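Local coordinates for galactose-binding like protein (Bacteroides thetaiotaomicron, PDB 7M1A) that binds calcium through its galactose-binding-like beta domain and, as a SusE-like protein of a gut bacterium, probably takes part in carbohydrate recognition or breakdown, at residues A142-P145 / L146-R150. Numbering follows the deposited sequence.
Sequences ANVP and LDMPR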
loop_
_atom_site.group_PDB
_atom_site.type_symbol
_atom_site.label_atom_id
_atom_site.label_comp_id
_atom_site.label_asym_id
_atom_site.label_seq_id
_atom_site.Cartn_x
_atom_site.Cartn_y
_atom_site.Cartn_z
ATOM N N ALA A 142 9.532 14.833 18.723
ATOM C CA ALA A 142 9.160 14.321 20.041
ATOM C C ALA A 142 10.116 13.223 20.473
ATOM O O ALA A 142 10.574 12.465 19.619
ATOM C CB ALA A 142 7.773 13.818 20.013
ATOM N N ASN A 143 10.389 13.177 21.771
ATOM C CA ASN A 143 11.030 12.005 22.344
ATOM C C ASN A 143 9.950 11.031 22.810
ATOM O O ASN A 143 8.938 11.395 23.361
ATOM C CB ASN A 143 11.811 12.459 23.610
ATOM C CG ASN A 143 12.960 13.380 23.187
ATOM O OD1 ASN A 143 13.638 13.213 22.157
ATOM N ND2 ASN A 143 13.262 14.395 23.993
ATOM N N VAL A 144 10.188 9.745 22.542
ATOM C CA VAL A 144 9.235 8.712 22.988
ATOM C C VAL A 144 9.592 8.273 24.393
ATOM O O VAL A 144 10.752 7.972 24.626
ATOM C CB VAL A 144 9.337 7.569 21.954
ATOM C CG1 VAL A 144 8.496 6.399 22.432
ATOM C CG2 VAL A 144 8.961 7.963 20.528
ATOM N N PRO A 145 8.634 8.279 25.364
ATOM C CA PRO A 145 9.001 7.888 26.738
ATOM C C PRO A 145 9.686 6.532 26.780
ATOM O O PRO A 145 9.236 5.612 26.068
ATOM C CB PRO A 145 7.655 7.860 27.438
ATOM C CG PRO A 145 6.826 8.887 26.653
ATOM C CD PRO A 145 7.234 8.715 25.198
ATOM N N LEU A 146 10.630 6.326 27.723
ATOM C CA LEU A 146 11.343 5.046 27.955
ATOM C C LEU A 146 10.395 3.975 28.490
ATOM O O LEU A 146 10.645 2.808 28.168
ATOM C CB LEU A 146 12.448 5.292 29.007
ATOM C CG LEU A 146 13.318 4.092 29.355
ATOM C CD1 LEU A 146 14.208 3.723 28.178
ATOM C CD2 LEU A 146 14.172 4.382 30.568
ATOM N N ASP A 147 9.256 4.305 29.057
ATOM C CA ASP A 147 8.359 3.216 29.464
ATOM C C ASP A 147 7.460 2.694 28.360
ATOM O O ASP A 147 6.726 1.741 28.606
ATOM C CB ASP A 147 7.539 3.641 30.668
ATOM C CG ASP A 147 6.518 4.721 30.444
ATOM O OD1 ASP A 147 6.326 5.219 29.299
ATOM O OD2 ASP A 147 5.856 5.002 31.481
HETATM N N MSE A 148 7.556 3.206 27.124
HETATM C CA MSE A 148 6.780 2.586 26.048
HETATM C C MSE A 148 7.375 1.231 25.684
HETATM O O MSE A 148 8.585 1.096 25.695
HETATM C CB MSE A 148 6.853 3.561 24.845
HETATM C CG MSE A 148 5.958 4.824 25.127
HETATM SE SE MSE A 148 4.070 4.458 25.514
HETATM C CE MSE A 148 3.194 2.923 24.822
ATOM N N PRO A 149 6.523 0.252 25.242
ATOM C CA PRO A 149 7.043 -1.033 24.801
ATOM C C PRO A 149 7.712 -0.883 23.440
ATOM O O PRO A 149 7.461 0.063 22.653
ATOM C CB PRO A 149 5.811 -1.910 24.561
ATOM C CG PRO A 149 4.671 -0.880 24.330
ATOM C CD PRO A 149 5.057 0.363 25.114
ATOM N N ARG A 150 8.543 -1.895 23.111
ATOM C CA ARG A 150 9.021 -2.020 21.736
ATOM C C ARG A 150 7.855 -2.269 20.797
ATOM O O ARG A 150 6.862 -2.925 21.159
ATOM C CB ARG A 150 10.034 -3.159 21.558
ATOM C CG ARG A 150 11.311 -2.947 22.351
ATOM C CD ARG A 150 12.509 -3.706 21.788
ATOM N NE ARG A 150 12.318 -5.103 21.975
ATOM C CZ ARG A 150 13.152 -6.024 21.453
ATOM N NH1 ARG A 150 14.171 -5.718 20.665
ATOM N NH2 ARG A 150 12.916 -7.297 21.675
#
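Between Pro145 and Met148 the backbone folds back in a type I beta turn, closed by a hydrogen bond of 3.1 Å from Met148 N to Pro145 O that is almost straight, at 166°. Met148 N stands well above the carbonyl plane of Pro145, 53° out of it. The turn opens the surface connection that carries the chain from the edge strand 140-143 of one antiparallel sheet to strand 151-158 of the other sheet in this galactose-binding-like beta domain. Proline suits the first position because the turn uses its carbonyl and asks no N-H of it, while its ring stiffens the approach. Leu146 and Asp147 have the backbone angles expected of the central pair. Exposed Leu146 points its side chain away from 142-145, and the turn requires only its backbone. At the next exposed corner a short polar residue is at home: Asp147 sets its CG between its own N and carbonyl carbon (chi1 68°), which brings the carboxylate back toward Pro145, OD1 of Asp147 lying 3.5 Å from CB of Pro145. The side chain of Met148, a selenomethionine, starts toward Val144 and Pro145, alongside the proline ring with its CG 4.1 Å from CD of Pro145; its flexible, bent end then leads away to Val110 and Leu112 of strand 110-116. NZ of Lys67 donates hydrogen bonds to the carbonyl oxygens of Leu146 and Met148. Buried Val144, whose backbone pairs with Ser69, adds a compact branched side chain that crosses Met148 at about a right angle, CG1 of Val144 resting 4.0 Å from CG of Met148.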